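Local atomic coordinates of D-alanyl-D-alanine carboxypeptidase (PDB entry 1XP4), a protein that probably removes the C-terminal D-alanine from peptidoglycan precursor peptides, acting as a serine D-Ala-D-Ala carboxypeptidase in bacterial cell-wall synthesis. Residues L96-L101 / M201-T206; G237-K242 / S269-I274; G58-S63 / A113-G118. One frame throughout, in Å; residues are numbered along the deposited sequence.

Contact 1. Residues L96-L101 / M201-T206; sequences LLEATL and MTITST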
loop_
_atom_site.group_PDB
_atom_site.type_symbol
_atom_site.label_atom_id
_atom_site.label_comp_id
_atom_site.label_asym_id
_atom_site.label_seq_id
_atom_site.Cartn_x
_atom_site.Cartn_y
_atom_site.Cartn_z
ATOM N N LEU A 96 1.125 -15.973 -12.288
ATOM C CA LEU A 96 0.278 -16.087 -11.106
ATOM C C LEU A 96 0.125 -14.729 -10.430
ATOM O O LEU A 96 -0.958 -14.366 -9.969
ATOM C CB LEU A 96 0.873 -17.096 -10.132
ATOM C CG LEU A 96 0.959 -18.517 -10.680
ATOM C CD1 LEU A 96 1.653 -19.408 -9.666
ATOM C CD2 LEU A 96 -0.444 -19.031 -10.997
ATOM N N LEU A 97 1.216 -13.978 -10.379
ATOM C CA LEU A 97 1.195 -12.657 -9.776
ATOM C C LEU A 97 0.161 -11.793 -10.491
ATOM O O LEU A 97 -0.634 -11.093 -9.863
ATOM C CB LEU A 97 2.568 -12.010 -9.905
ATOM C CG LEU A 97 3.215 -11.521 -8.616
ATOM C CD1 LEU A 97 4.546 -10.870 -8.966
ATOM C CD2 LEU A 97 2.296 -10.541 -7.905
ATOM N N GLU A 98 0.182 -11.845 -11.814
ATOM C CA GLU A 98 -0.749 -11.071 -12.610
ATOM C C GLU A 98 -2.161 -11.590 -12.337
ATOM O O GLU A 98 -3.082 -10.806 -12.116
ATOM C CB GLU A 98 -0.395 -11.206 -14.097
ATOM C CG GLU A 98 -0.834 -10.036 -14.967
ATOM C CD GLU A 98 0.324 -9.416 -15.738
ATOM O OE1 GLU A 98 1.364 -9.114 -15.117
ATOM O OE2 GLU A 98 0.194 -9.221 -16.964
ATOM N N ALA A 99 -2.324 -12.912 -12.338
ATOM C CA ALA A 99 -3.627 -13.525 -12.084
ATOM C C ALA A 99 -4.146 -13.174 -10.682
ATOM O O ALA A 99 -5.343 -12.941 -10.493
ATOM C CB ALA A 99 -3.535 -15.030 -12.248
ATOM N N THR A 100 -3.241 -13.129 -9.707
ATOM C CA THR A 100 -3.607 -12.806 -8.332
ATOM C C THR A 100 -4.097 -11.367 -8.160
ATOM O O THR A 100 -5.198 -11.131 -7.664
ATOM C CB THR A 100 -2.411 -13.027 -7.361
ATOM O OG1 THR A 100 -2.122 -14.425 -7.264
ATOM C CG2 THR A 100 -2.734 -12.510 -5.977
ATOM N N LEU A 101 -3.280 -10.407 -8.571
ATOM C CA LEU A 101 -3.626 -9.004 -8.408
ATOM C C LEU A 101 -4.707 -8.467 -9.334
ATOM O O LEU A 101 -5.499 -7.617 -8.936
ATOM C CB LEU A 101 -2.367 -8.153 -8.547
ATOM C CG LEU A 101 -1.328 -8.350 -7.441
ATOM C CD1 LEU A 101 -0.032 -7.655 -7.807
ATOM C CD2 LEU A 101 -1.881 -7.806 -6.140
HETATM N N MSE A 201 -5.140 -16.954 -22.470
HETATM C CA MSE A 201 -6.461 -16.350 -22.312
HETATM C C MSE A 201 -6.333 -14.953 -21.716
HETATM O O MSE A 201 -5.293 -14.597 -21.158
HETATM C CB MSE A 201 -7.349 -17.208 -21.410
HETATM C CG MSE A 201 -6.992 -17.114 -19.943
HETATM SE SE MSE A 201 -8.259 -18.025 -18.823
HETATM C CE MSE A 201 -9.709 -16.757 -18.900
ATOM N N THR A 202 -7.393 -14.162 -21.830
ATOM C CA THR A 202 -7.375 -12.804 -21.299
ATOM C C THR A 202 -8.059 -12.711 -19.930
ATOM O O THR A 202 -9.168 -13.214 -19.743
ATOM C CB THR A 202 -8.081 -11.826 -22.273
ATOM O OG1 THR A 202 -7.600 -12.054 -23.598
ATOM C CG2 THR A 202 -7.797 -10.376 -21.896
ATOM N N ILE A 203 -7.388 -12.089 -18.967
ATOM C CA ILE A 203 -7.991 -11.914 -17.653
ATOM C C ILE A 203 -8.391 -10.444 -17.516
ATOM O O ILE A 203 -7.751 -9.557 -18.081
ATOM C CB ILE A 203 -7.035 -12.318 -16.498
ATOM C CG1 ILE A 203 -5.775 -11.459 -16.508
ATOM C CG2 ILE A 203 -6.683 -13.779 -16.614
ATOM C CD1 ILE A 203 -4.800 -11.836 -15.445
ATOM N N THR A 204 -9.465 -10.198 -16.776
ATOM C CA THR A 204 -9.977 -8.853 -16.581
ATOM C C THR A 204 -9.795 -8.425 -15.136
ATOM O O THR A 204 -9.923 -9.238 -14.217
ATOM C CB THR A 204 -11.484 -8.787 -16.929
ATOM O OG1 THR A 204 -11.665 -9.081 -18.317
ATOM C CG2 THR A 204 -12.050 -7.407 -16.627
ATOM N N SER A 205 -9.502 -7.141 -14.948
ATOM C CA SER A 205 -9.310 -6.578 -13.623
ATOM C C SER A 205 -10.656 -6.414 -12.929
ATOM O O SER A 205 -11.687 -6.280 -13.580
ATOM C CB SER A 205 -8.615 -5.221 -13.728
ATOM O OG SER A 205 -8.412 -4.645 -12.449
ATOM N N THR A 206 -10.638 -6.436 -11.601
ATOM C CA THR A 206 -11.852 -6.280 -10.813
ATOM C C THR A 206 -11.929 -4.827 -10.377
ATOM O O THR A 206 -12.904 -4.402 -9.752
ATOM C CB THR A 206 -11.820 -7.148 -9.544
ATOM O OG1 THR A 206 -10.656 -6.815 -8.777
ATOM C CG2 THR A 206 -11.797 -8.619 -9.895
HETATM O O HOH W 1 -8.359 -7.961 -8.198
#

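Contact 2. Residues G237-K242 / S269-I274; sequences GTTVEK and SLMDYI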
loop_
_atom_site.group_PDB
_atom_site.type_symbol
_atom_site.label_atom_id
_atom_site.label_comp_id
_atom_site.label_asym_id
_atom_site.label_seq_id
_atom_site.Cartn_x
_atom_site.Cartn_y
_atom_site.Cartn_z
ATOM N N GLY A 237 -7.709 1.358 -2.755
ATOM C CA GLY A 237 -7.342 2.043 -3.976
ATOM C C GLY A 237 -6.243 3.062 -3.769
ATOM O O GLY A 237 -6.167 3.695 -2.722
ATOM N N THR A 238 -5.367 3.205 -4.758
ATOM C CA THR A 238 -4.302 4.197 -4.674
ATOM C C THR A 238 -4.436 5.073 -5.916
ATOM O O THR A 238 -4.863 4.609 -6.973
ATOM C CB THR A 238 -2.894 3.551 -4.630
ATOM O OG1 THR A 238 -1.908 4.579 -4.458
ATOM C CG2 THR A 238 -2.603 2.794 -5.916
ATOM N N THR A 239 -4.081 6.345 -5.790
ATOM C CA THR A 239 -4.213 7.250 -6.915
ATOM C C THR A 239 -3.340 8.476 -6.746
ATOM O O THR A 239 -2.909 8.797 -5.640
ATOM C CB THR A 239 -5.666 7.730 -7.054
ATOM O OG1 THR A 239 -5.824 8.442 -8.283
ATOM C CG2 THR A 239 -6.019 8.667 -5.910
ATOM N N VAL A 240 -3.075 9.155 -7.855
ATOM C CA VAL A 240 -2.294 10.377 -7.818
ATOM C C VAL A 240 -3.231 11.465 -8.294
ATOM O O VAL A 240 -3.484 11.587 -9.492
ATOM C CB VAL A 240 -1.073 10.342 -8.760
ATOM C CG1 VAL A 240 -0.335 11.671 -8.682
ATOM C CG2 VAL A 240 -0.142 9.205 -8.378
ATOM N N GLU A 241 -3.755 12.239 -7.351
ATOM C CA GLU A 241 -4.673 13.315 -7.679
ATOM C C GLU A 241 -4.074 14.636 -7.226
ATOM O O GLU A 241 -3.669 14.776 -6.074
ATOM C CB GLU A 241 -6.020 13.080 -6.999
ATOM C CG GLU A 241 -7.208 13.349 -7.889
ATOM C CD GLU A 241 -8.504 12.860 -7.277
ATOM O OE1 GLU A 241 -8.930 13.434 -6.257
ATOM O OE2 GLU A 241 -9.097 11.895 -7.807
ATOM N N LYS A 242 -4.020 15.593 -8.146
ATOM C CA LYS A 242 -3.465 16.916 -7.888
ATOM C C LYS A 242 -2.046 16.834 -7.357
ATOM O O LYS A 242 -1.681 17.537 -6.415
ATOM C CB LYS A 242 -4.351 17.678 -6.917
ATOM C CG LYS A 242 -5.725 17.937 -7.477
ATOM C CD LYS A 242 -6.615 18.618 -6.466
ATOM C CE LYS A 242 -8.049 18.671 -6.966
ATOM N NZ LYS A 242 -8.948 19.359 -5.987
ATOM N N SER A 269 -16.033 9.186 -3.944
ATOM C CA SER A 269 -16.626 10.161 -3.042
ATOM C C SER A 269 -15.604 10.632 -2.021
ATOM O O SER A 269 -15.521 11.820 -1.706
ATOM C CB SER A 269 -17.814 9.546 -2.318
ATOM O OG SER A 269 -18.364 10.477 -1.408
ATOM N N LEU A 270 -14.826 9.684 -1.509
ATOM C CA LEU A 270 -13.797 9.975 -0.523
ATOM C C LEU A 270 -12.711 10.878 -1.098
ATOM O O LEU A 270 -12.162 11.722 -0.391
ATOM C CB LEU A 270 -13.182 8.662 -0.012
ATOM C CG LEU A 270 -11.952 8.685 0.911
ATOM C CD1 LEU A 270 -12.118 9.699 2.027
ATOM C CD2 LEU A 270 -11.744 7.294 1.485
HETATM N N MSE A 271 -12.408 10.711 -2.381
HETATM C CA MSE A 271 -11.370 11.515 -3.013
HETATM C C MSE A 271 -11.786 12.944 -3.321
HETATM O O MSE A 271 -10.944 13.849 -3.324
HETATM C CB MSE A 271 -10.859 10.820 -4.271
HETATM C CG MSE A 271 -10.087 9.540 -3.966
HETATM SE SE MSE A 271 -8.293 9.782 -3.235
HETATM C CE MSE A 271 -8.382 11.559 -2.543
ATOM N N ASP A 272 -13.075 13.152 -3.583
ATOM C CA ASP A 272 -13.569 14.497 -3.849
ATOM C C ASP A 272 -13.362 15.297 -2.571
ATOM O O ASP A 272 -13.022 16.475 -2.608
ATOM C CB ASP A 272 -15.058 14.486 -4.208
ATOM C CG ASP A 272 -15.318 14.092 -5.653
ATOM O OD1 ASP A 272 -14.748 14.728 -6.559
ATOM O OD2 ASP A 272 -16.110 13.154 -5.885
ATOM N N TYR A 273 -13.570 14.643 -1.436
ATOM C CA TYR A 273 -13.400 15.288 -0.142
ATOM C C TYR A 273 -11.946 15.667 0.065
ATOM O O TYR A 273 -11.618 16.830 0.327
ATOM C CB TYR A 273 -13.828 14.343 0.979
ATOM C CG TYR A 273 -13.418 14.800 2.366
ATOM C CD1 TYR A 273 -13.980 15.935 2.943
ATOM C CD2 TYR A 273 -12.464 14.089 3.102
ATOM C CE1 TYR A 273 -13.606 16.350 4.213
ATOM C CE2 TYR A 273 -12.084 14.499 4.375
ATOM C CZ TYR A 273 -12.658 15.630 4.923
ATOM O OH TYR A 273 -12.272 16.055 6.175
ATOM N N ILE A 274 -11.078 14.671 -0.060
ATOM C CA ILE A 274 -9.647 14.861 0.140
ATOM C C ILE A 274 -9.005 15.937 -0.723
ATOM O O ILE A 274 -8.171 16.708 -0.243
ATOM C CB ILE A 274 -8.907 13.542 -0.077
ATOM C CG1 ILE A 274 -9.349 12.545 0.993
ATOM C CG2 ILE A 274 -7.407 13.767 -0.039
ATOM C CD1 ILE A 274 -8.918 11.135 0.727
#

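Contact 3. Residues G58-S63 / A113-G118; sequences GSITLS and AEKIAG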
loop_
_atom_site.group_PDB
_atom_site.type_symbol
_atom_site.label_atom_id
_atom_site.label_comp_id
_atom_site.label_asym_id
_atom_site.label_seq_id
_atom_site.Cartn_x
_atom_site.Cartn_y
_atom_site.Cartn_z
ATOM N N GLY A 58 15.967 -13.318 -4.496
ATOM C CA GLY A 58 16.490 -14.171 -5.545
ATOM C C GLY A 58 16.090 -15.642 -5.528
ATOM O O GLY A 58 16.432 -16.374 -6.462
ATOM N N SER A 59 15.378 -16.084 -4.490
ATOM C CA SER A 59 14.954 -17.478 -4.394
ATOM C C SER A 59 13.991 -17.879 -5.519
ATOM O O SER A 59 13.867 -19.057 -5.845
ATOM C CB SER A 59 14.333 -17.758 -3.017
ATOM O OG SER A 59 13.353 -16.801 -2.660
ATOM N N ILE A 60 13.302 -16.901 -6.101
ATOM C CA ILE A 60 12.413 -17.160 -7.228
ATOM C C ILE A 60 12.613 -16.021 -8.211
ATOM O O ILE A 60 13.186 -14.993 -7.860
ATOM C CB ILE A 60 10.909 -17.201 -6.848
ATOM C CG1 ILE A 60 10.500 -15.902 -6.152
ATOM C CG2 ILE A 60 10.623 -18.412 -6.008
ATOM C CD1 ILE A 60 9.016 -15.773 -5.916
ATOM N N THR A 61 12.147 -16.210 -9.439
ATOM C CA THR A 61 12.270 -15.189 -10.463
ATOM C C THR A 61 10.936 -15.104 -11.175
ATOM O O THR A 61 10.115 -16.015 -11.076
ATOM C CB THR A 61 13.349 -15.549 -11.492
ATOM O OG1 THR A 61 12.931 -16.697 -12.242
ATOM C CG2 THR A 61 14.673 -15.849 -10.798
ATOM N N LEU A 62 10.723 -14.017 -11.903
ATOM C CA LEU A 62 9.473 -13.820 -12.621
ATOM C C LEU A 62 9.116 -14.942 -13.592
ATOM O O LEU A 62 7.939 -15.236 -13.785
ATOM C CB LEU A 62 9.501 -12.479 -13.360
ATOM C CG LEU A 62 9.450 -11.274 -12.404
ATOM C CD1 LEU A 62 9.682 -9.981 -13.144
ATOM C CD2 LEU A 62 8.103 -11.239 -11.702
ATOM N N SER A 63 10.115 -15.584 -14.192
ATOM C CA SER A 63 9.835 -16.652 -15.156
ATOM C C SER A 63 9.865 -18.057 -14.567
ATOM O O SER A 63 9.723 -19.048 -15.288
ATOM C CB SER A 63 10.826 -16.580 -16.311
ATOM O OG SER A 63 12.107 -17.010 -15.892
ATOM N N ALA A 113 2.223 -19.227 -2.730
ATOM C CA ALA A 113 2.521 -19.477 -1.327
ATOM C C ALA A 113 3.239 -20.810 -1.108
ATOM O O ALA A 113 4.230 -20.871 -0.377
ATOM C CB ALA A 113 1.232 -19.430 -0.507
ATOM N N GLU A 114 2.733 -21.873 -1.731
ATOM C CA GLU A 114 3.347 -23.191 -1.591
ATOM C C GLU A 114 4.737 -23.165 -2.203
ATOM O O GLU A 114 5.653 -23.830 -1.723
ATOM C CB GLU A 114 2.517 -24.261 -2.292
ATOM C CG GLU A 114 1.137 -24.456 -1.720
ATOM C CD GLU A 114 0.516 -25.755 -2.187
ATOM O OE1 GLU A 114 0.739 -26.130 -3.361
ATOM O OE2 GLU A 114 -0.195 -26.398 -1.384
ATOM N N LYS A 115 4.888 -22.392 -3.271
ATOM C CA LYS A 115 6.168 -22.268 -3.939
ATOM C C LYS A 115 7.186 -21.580 -3.040
ATOM O O LYS A 115 8.359 -21.954 -3.026
ATOM C CB LYS A 115 6.015 -21.454 -5.218
ATOM C CG LYS A 115 7.290 -21.325 -6.032
ATOM C CD LYS A 115 7.739 -22.690 -6.531
ATOM C CE LYS A 115 8.835 -22.576 -7.571
ATOM N NZ LYS A 115 9.327 -23.912 -7.992
ATOM N N ILE A 116 6.738 -20.579 -2.287
ATOM C CA ILE A 116 7.645 -19.832 -1.420
ATOM C C ILE A 116 7.895 -20.434 -0.041
ATOM O O ILE A 116 8.999 -20.311 0.490
ATOM C CB ILE A 116 7.166 -18.355 -1.246
ATOM C CG1 ILE A 116 7.131 -17.655 -2.608
ATOM C CG2 ILE A 116 8.114 -17.583 -0.317
ATOM C CD1 ILE A 116 6.724 -16.195 -2.550
ATOM N N ALA A 117 6.893 -21.085 0.541
ATOM C CA ALA A 117 7.055 -21.657 1.878
ATOM C C ALA A 117 6.785 -23.156 2.002
ATOM O O ALA A 117 6.851 -23.714 3.104
ATOM C CB ALA A 117 6.177 -20.895 2.872
ATOM N N GLY A 118 6.480 -23.808 0.883
ATOM C CA GLY A 118 6.220 -25.236 0.918
ATOM C C GLY A 118 4.756 -25.535 1.126
ATOM O O GLY A 118 4.191 -26.426 0.495
HETATM O O HOH W 2 11.297 -18.677 -1.452
#

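Contact 1. Residues L96-L101 / M201-T206
I203 meets the backbone of helix 93-103 where E98 passes into A99, and the methyl CD1 at the end of its longer branch does the touching. CD1 of I203 stands 3.9 Å from the carbonyl oxygen O of E98 and equally 3.9 Å from CA of A99, so it rests on helix backbone between two side chains. CG1 of I203 lies between the backbone N and the carbonyl carbon (chi1 61°), and the chain then runs straight on (chi2 -178°), which carries CD1 outward from the strand to the helix; CG2 stays back beside the backbone N. E98 and A99 flank the methyl, their CB atoms directed past the strand and not at it. CG of E98 comes within 4.4 Å of CD1 of I203, while the carboxylate goes on to a salt bridge through OE2 with K193. This is a buried methyl-on-backbone contact, with the apolar CD1 set against a carbonyl oxygen and an alpha carbon of one helical turn. Farther along, a water bridges the segments: it donates to O of L101 at 3.0 Å and lies 2.6 Å from OG1 of T206, a hydroxyl also bonded to OG1 of T225. The side chain of A99 is about 9 Å from those of K44 and S104, both probably catalytic as in penicillin-binding proteins. Strand 201-204 forms a two-stranded antiparallel hairpin with 195-198, whose F198 touches I203, A99 and L96; helix 93-103 also packs against helices 44-57 (L97 on V48) and 106-117 (L96 on A111).

Contact 2. Residues G237-K242 / S269-I274
M271, a selenomethionine of helix 262-277, reaches across to strand 234-241, as part of the helix layer on the five-stranded antiparallel sheet of the penicillin-binding protein/serine beta-lactamase fold. The tight part is apolar. The methyl CG2 of T239 meets SE of M271 end-on at 3.7 Å. With OG1 anti to N (chi1 -171°), CG2 falls between the backbone N and the carbonyl carbon of T239 and faces the helix. M271 bends at chi2 and chi3 and also touches V246 of the adjacent strand 244-253, while T239 touches F220 on the other neighbouring strand.

Toward the end of the strand the packing gives way to a polar, partly exposed margin. E241 and M271 run antiparallel beside one another, OE1 of E241 lying 3.8 Å from CB of M271. The OE2 end forms a salt bridge with R217, which also pairs with the exposed D272, so one arginine lies between two acidic groups of strand and helix and probably eases their repulsion. OE1 of E241 is also 3.6 Å from O of M271, a contact and not a bond; OG of S275 links both oxygens, hydrogen-bonded to OE1 and weakly to O of M271.

Contact 3. Residues G58-S63 / A113-G118
No flat group meets across this contact: I60 and I116 bring methyl ends, and K115 a methylene chain. I60 and I116 cross at about a right angle and meet through their terminal methyls, CD1 of I60 to CD1 of I116 at 4.1 Å. In I60 the CG1 branch sits between the backbone N and the carbonyl carbon (chi1 56°) and continues extended, reaching the helix from the loop. Its other branch borders K115: CG2 of I60 is 4.4 Å from CG of the lysine, whose methylenes cover the exposed margin. The contact lies in the helical region of the penicillin-binding protein/beta-lactamase-like catalytic domain, where the loop after helix 44-57 covers the end of helix 106-117. The loop leaves helix 44-57 at G58, which has positive phi, and I60 folds back onto A54 and L55 of that helix; I116 in turn touches V51 there and F123 of helix 120-133. The side chains of I60 and I116 pack together between helices 44-57 and 106-117 near their C-terminal ends, the second helix ending at G118, again with positive phi. Beside the isoleucines a water lies 3.0 Å from OG of S59 and donates a weak bond to O of I116, at 3.4 Å.

Overall arrangement
Contacts 1 and 2 are buried, whereas contact 3 is only partly so and lies at the periphery. Contacts 1 and 3 lie in the same carboxypeptidase domain, with centres about 18 Å apart; their segments alternate along the chain, and helices 93-103 and 106-117 follow one another. Contact 2 comes later, on the opposite side of the chain's centre from contact 3, about 35 Å between centres, and joins a helix to the main sheet. Contacts 1 and 3 turn on isoleucine methyls, each beside a water bridge, weak on one side in contact 3; contact 2 sets a selenomethionine against threonine and glutamate, bordered by charges. Contact 1 is nearest the probable catalytic residues; the other two lie away from them.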